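Local coordinates for protein metallocarboxypeptidase (Trypanosoma cruzi, PDB 3DWC) that probably releases single amino acids from the C-terminus of peptides with broad specificity, proline excepted, as a metal-dependent carboxypeptidase of the M32 family, at residues L168-L171 / D172-G176; R365-I368 / E369-L372. All blocks are in the same frame, centred on the assembly; numbering follows the deposited sequence.

In the fold
Contacts 1 and 2 are each about two turns of neighbouring helices, 168-196 and 358-374, far apart in sequence but with centres about 12 Å apart in space. The helices meet through both polar and apolar groups. Asp172 OD2 forms a salt bridge with Arg370 NH1 at 3.1 Å, while the stacked rings of Phe175 and Tyr366 approach to 3.4 Å between Phe175 CD2 and Tyr366 CD1. Leu171 also packs on the Tyr366 ring. Neither contact belongs to the cobalt site of His267, His271 and Glu298 or to the glycine pocket; together they form a helix-helix junction in the body of this largely helical M32 carboxypeptidase.

Contact 1 of 2, residues L168-L171 / D172-G176; sequences LQRL and DEIFG
Arg170 and Glu173, three residues apart on the opening turns of helix 168-196, form a salt bridge, with Arg170 NH2 giving Glu173 OE1 a nearly straight hydrogen bond of 3.0 Å. The oxygen lies in the guanidinium plane, at its edge, and is met on its anti side; the two flat groups are turned 61° apart. With CG anti to the backbone N, the bend at chi2 (60°) swings the end of the arginine toward Glu173 and Ile174, one turn further on. There Ile174 CG1 sits over the centre of one guanidinium face, 3.8 Å from Arg170 CZ, with the two side chains crossing at about a right angle. The group is thus gripped at an edge and backed on a face, and NH1 has a further acceptor in Leu487 O. On the other flank of Glu173, Gln169 runs alongside, its CG 3.5 Å from Glu173 OE2.

The backbone is regular alpha-helix, with i+4 to i hydrogen bonds from Asp172 N to Leu168 O (2.9 Å) through to Phe175 N to Leu171 O (3.0 Å). At the helix start, Leu168 N is bound by Glu156 OE2 and Arg170 N by Thr167 OG1. Asp172 and Glu173, acidic residues close to this N-terminal end, would probably be favoured by the helix dipole. The Asp172 carboxylate itself is turned to Arg370 on helix 358-374.

Apolar contact falls to the buried residues. Leu171 and Phe175 lie side by side, pointing the same way, and Leu171 CD2 reaches Phe175 CE2 at 3.7 Å. With CG of Phe175 set beside its own backbone N (chi1 -79°), the ring comes back over the preceding turn and meets Leu171 O at its edge, 3.4 Å from CD2. Ile174 (on Leu425 and Met428) and Phe175 (on Pro421 and Ser424) pack against helix 421-441, and Leu168 packs on Tyr155.

Contact 2 of 2, residues R365-I368 / E369-L372; sequences RYEI and ERDL
Ile368 and Leu372 pack closely on the buried side of helix 358-374, their side chains running alongside each other with Ile368 CG2 3.7 Å from Leu372 CD1. Val385 and Trp386 of helix 382-394 lie against Ile368. Glu369 is buried too, its CG 3.3 Å from Arg365 O, but its carboxylate is well satisfied: Tyr155 OH and Gly418 N serve OE1, and Trp412 NE1 serves OE2.

Only Arg370 and Asp371 are partly exposed, and Arg370 lies more loosely across the buried Tyr366 and Glu367. Its CG stands anti to the backbone N (chi1 -175°), and a bend at chi3 brings the guanidinium back over the previous turn, one face over Glu367 CA. Arg370 CD touches Tyr366 OH at 3.8 Å, but the ring and guanidinium planes are 64° apart and meet obliquely. Glu367 lies alongside with its carboxylate almost parallel to the guanidinium, yet Glu367 OE1 and Arg370 NH2 stay 5.3 Å apart. Their stronger partners lie beyond this helix: Arg179, Lys389 and Tyr393 for Glu367, Asp172 for Arg370 NH1. Locally, Arg370 NE makes a weak hydrogen bond, within a salt bridge, to Asp371 OD1 at 3.5 Å.

The backbone bonds are of normal length, as in Arg370 N to Tyr366 O at 2.8 Å, close to linear at 174°. This is regular alpha-helix over about two turns, packed between helix 382-394, through Ile368, and helices 154-162 and 168-196, through Tyr366 and Arg370, in the largely helical M32 carboxypeptidase fold.

Contact 1 of 2, residues L168-L171 / D172-G176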
loop_
_atom_site.group_PDB
_atom_site.type_symbol
_atom_site.label_atom_id
_atom_site.label_comp_id
_atom_site.label_asym_id
_atom_site.label_seq_id
_atom_site.Cartn_x
_atom_site.Cartn_y
_atom_site.Cartn_z
ATOM N N LEU B 168 -12.659 -36.628 -5.633
ATOM C CA LEU B 168 -11.609 -37.574 -5.202
ATOM C C LEU B 168 -11.428 -38.771 -6.143
ATOM O O LEU B 168 -10.341 -39.330 -6.257
ATOM C CB LEU B 168 -11.880 -38.119 -3.807
ATOM C CG LEU B 168 -10.980 -37.568 -2.709
ATOM C CD1 LEU B 168 -10.945 -36.027 -2.696
ATOM C CD2 LEU B 168 -11.460 -38.123 -1.366
ATOM N N GLN B 169 -12.502 -39.188 -6.782
ATOM C CA GLN B 169 -12.408 -40.269 -7.741
ATOM C C GLN B 169 -11.473 -39.879 -8.881
ATOM O O GLN B 169 -10.571 -40.659 -9.250
ATOM C CB GLN B 169 -13.776 -40.605 -8.292
ATOM C CG GLN B 169 -13.739 -41.582 -9.462
ATOM C CD GLN B 169 -15.128 -42.027 -9.851
ATOM O OE1 GLN B 169 -15.815 -42.710 -9.081
ATOM N NE2 GLN B 169 -15.565 -41.626 -11.058
ATOM N N ARG B 170 -11.697 -38.684 -9.448
ATOM C CA ARG B 170 -10.868 -38.184 -10.549
ATOM C C ARG B 170 -9.447 -37.908 -10.090
ATOM O O ARG B 170 -8.497 -38.294 -10.770
ATOM C CB ARG B 170 -11.493 -36.940 -11.198
ATOM C CG ARG B 170 -10.831 -36.487 -12.502
ATOM C CD ARG B 170 -10.881 -37.557 -13.608
ATOM N NE ARG B 170 -9.932 -37.219 -14.666
ATOM C CZ ARG B 170 -9.154 -38.075 -15.321
ATOM N NH1 ARG B 170 -8.322 -37.602 -16.236
ATOM N NH2 ARG B 170 -9.178 -39.380 -15.079
ATOM N N LEU B 171 -9.293 -37.273 -8.925
ATOM C CA LEU B 171 -7.959 -37.039 -8.346
ATOM C C LEU B 171 -7.153 -38.338 -8.142
ATOM O O LEU B 171 -5.967 -38.395 -8.461
ATOM C CB LEU B 171 -8.051 -36.321 -6.994
ATOM C CG LEU B 171 -7.826 -34.825 -6.860
ATOM C CD1 LEU B 171 -7.644 -34.450 -5.359
ATOM C CD2 LEU B 171 -6.641 -34.365 -7.700
ATOM N N ASP B 172 -7.771 -39.354 -7.559
ATOM C CA ASP B 172 -7.139 -40.672 -7.439
ATOM C C ASP B 172 -6.767 -41.294 -8.790
ATOM O O ASP B 172 -5.749 -41.972 -8.882
ATOM C CB ASP B 172 -8.051 -41.673 -6.697
ATOM C CG ASP B 172 -8.052 -41.468 -5.181
ATOM O OD1 ASP B 172 -8.899 -42.093 -4.508
ATOM O OD2 ASP B 172 -7.226 -40.671 -4.666
ATOM N N GLU B 173 -7.601 -41.114 -9.811
ATOM C CA GLU B 173 -7.271 -41.586 -11.177
ATOM C C GLU B 173 -6.102 -40.824 -11.787
ATOM O O GLU B 173 -5.268 -41.400 -12.473
ATOM C CB GLU B 173 -8.457 -41.448 -12.107
ATOM C CG GLU B 173 -9.637 -42.402 -11.828
ATOM C CD GLU B 173 -10.937 -41.931 -12.498
ATOM O OE1 GLU B 173 -10.894 -40.900 -13.218
ATOM O OE2 GLU B 173 -12.001 -42.565 -12.284
ATOM N N ILE B 174 -6.060 -39.517 -11.566
ATOM C CA ILE B 174 -4.982 -38.680 -12.114
ATOM C C ILE B 174 -3.641 -39.050 -11.469
ATOM O O ILE B 174 -2.668 -39.265 -12.179
ATOM C CB ILE B 174 -5.280 -37.177 -11.992
ATOM C CG1 ILE B 174 -6.422 -36.786 -12.945
ATOM C CG2 ILE B 174 -4.025 -36.336 -12.274
ATOM C CD1 ILE B 174 -6.976 -35.380 -12.671
ATOM N N PHE B 175 -3.599 -39.157 -10.149
ATOM C CA PHE B 175 -2.354 -39.447 -9.452
ATOM C C PHE B 175 -1.914 -40.899 -9.573
ATOM O O PHE B 175 -0.729 -41.188 -9.620
ATOM C CB PHE B 175 -2.429 -38.981 -8.007
ATOM C CG PHE B 175 -2.207 -37.490 -7.839
ATOM C CD1 PHE B 175 -0.967 -36.935 -8.087
ATOM C CD2 PHE B 175 -3.253 -36.645 -7.494
ATOM C CE1 PHE B 175 -0.773 -35.527 -7.984
ATOM C CE2 PHE B 175 -3.070 -35.272 -7.361
ATOM C CZ PHE B 175 -1.822 -34.712 -7.590
ATOM N N GLY B 176 -2.862 -41.817 -9.630
ATOM C CA GLY B 176 -2.573 -43.215 -9.988
ATOM C C GLY B 176 -1.974 -43.336 -11.371
ATOM O O GLY B 176 -1.078 -44.169 -11.593
#

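Contact 2 of 2, residues R365-I368 / E369-L372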
loop_
_atom_site.group_PDB
_atom_site.type_symbol
_atom_site.label_atom_id
_atom_site.label_comp_id
_atom_site.label_asym_id
_atom_site.label_seq_id
_atom_site.Cartn_x
_atom_site.Cartn_y
_atom_site.Cartn_z
ATOM N N ARG B 365 2.400 -35.885 -1.264
ATOM C CA ARG B 365 1.635 -35.109 -0.301
ATOM C C ARG B 365 0.164 -35.389 -0.492
ATOM O O ARG B 365 -0.577 -35.470 0.481
ATOM C CB ARG B 365 1.938 -33.640 -0.395
ATOM C CG ARG B 365 3.353 -33.294 -0.012
ATOM C CD ARG B 365 3.767 -31.928 -0.581
ATOM N NE ARG B 365 4.988 -31.401 0.048
ATOM C CZ ARG B 365 6.183 -31.964 -0.111
ATOM N NH1 ARG B 365 7.246 -31.468 0.488
ATOM N NH2 ARG B 365 6.308 -33.050 -0.848
ATOM N N TYR B 366 -0.260 -35.572 -1.739
ATOM C CA TYR B 366 -1.647 -35.917 -2.012
ATOM C C TYR B 366 -2.033 -37.197 -1.195
ATOM O O TYR B 366 -2.994 -37.207 -0.409
ATOM C CB TYR B 366 -1.885 -36.073 -3.531
ATOM C CG TYR B 366 -3.197 -36.732 -3.825
ATOM C CD1 TYR B 366 -3.256 -37.998 -4.363
ATOM C CD2 TYR B 366 -4.402 -36.105 -3.480
ATOM C CE1 TYR B 366 -4.491 -38.619 -4.611
ATOM C CE2 TYR B 366 -5.616 -36.704 -3.726
ATOM C CZ TYR B 366 -5.650 -37.957 -4.281
ATOM O OH TYR B 366 -6.853 -38.535 -4.482
ATOM N N GLU B 367 -1.212 -38.228 -1.341
ATOM C CA GLU B 367 -1.489 -39.536 -0.803
ATOM C C GLU B 367 -1.599 -39.531 0.720
ATOM O O GLU B 367 -2.544 -40.072 1.286
ATOM C CB GLU B 367 -0.426 -40.522 -1.309
ATOM C CG GLU B 367 -0.612 -40.765 -2.792
ATOM C CD GLU B 367 0.534 -41.450 -3.499
ATOM O OE1 GLU B 367 0.406 -41.618 -4.742
ATOM O OE2 GLU B 367 1.540 -41.824 -2.856
ATOM N N ILE B 368 -0.665 -38.856 1.361
ATOM C CA ILE B 368 -0.688 -38.687 2.788
ATOM C C ILE B 368 -1.921 -37.907 3.260
ATOM O O ILE B 368 -2.634 -38.379 4.161
ATOM C CB ILE B 368 0.603 -38.023 3.269
ATOM C CG1 ILE B 368 1.773 -38.979 3.019
ATOM C CG2 ILE B 368 0.496 -37.663 4.761
ATOM C CD1 ILE B 368 3.096 -38.312 2.895
ATOM N N GLU B 369 -2.198 -36.759 2.640
ATOM C CA GLU B 369 -3.387 -35.964 2.973
ATOM C C GLU B 369 -4.672 -36.770 2.878
ATOM O O GLU B 369 -5.505 -36.778 3.790
ATOM C CB GLU B 369 -3.481 -34.730 2.056
ATOM C CG GLU B 369 -2.512 -33.634 2.424
ATOM C CD GLU B 369 -2.828 -32.322 1.761
ATOM O OE1 GLU B 369 -3.716 -32.273 0.869
ATOM O OE2 GLU B 369 -2.157 -31.335 2.117
ATOM N N ARG B 370 -4.823 -37.437 1.746
ATOM C CA ARG B 370 -5.937 -38.350 1.509
ATOM C C ARG B 370 -6.041 -39.442 2.590
ATOM O O ARG B 370 -7.136 -39.721 3.110
ATOM C CB ARG B 370 -5.799 -38.970 0.109
ATOM C CG ARG B 370 -6.964 -39.859 -0.328
ATOM C CD ARG B 370 -6.538 -40.776 -1.471
ATOM N NE ARG B 370 -5.360 -41.595 -1.140
ATOM C CZ ARG B 370 -4.630 -42.295 -2.017
ATOM N NH1 ARG B 370 -4.932 -42.309 -3.315
ATOM N NH2 ARG B 370 -3.587 -42.999 -1.594
ATOM N N ASP B 371 -4.904 -40.044 2.918
ATOM C CA ASP B 371 -4.860 -41.164 3.861
ATOM C C ASP B 371 -5.145 -40.734 5.301
ATOM O O ASP B 371 -5.709 -41.514 6.074
ATOM C CB ASP B 371 -3.505 -41.877 3.806
ATOM C CG ASP B 371 -3.369 -42.821 2.601
ATOM O OD1 ASP B 371 -4.373 -43.046 1.876
ATOM O OD2 ASP B 371 -2.246 -43.364 2.407
ATOM N N LEU B 372 -4.744 -39.524 5.670
ATOM C CA LEU B 372 -5.013 -39.003 7.024
ATOM C C LEU B 372 -6.516 -38.721 7.187
ATOM O O LEU B 372 -7.147 -39.139 8.138
ATOM C CB LEU B 372 -4.188 -37.735 7.306
ATOM C CG LEU B 372 -2.686 -37.889 7.559
ATOM C CD1 LEU B 372 -1.990 -36.569 7.343
ATOM C CD2 LEU B 372 -2.379 -38.433 9.006
#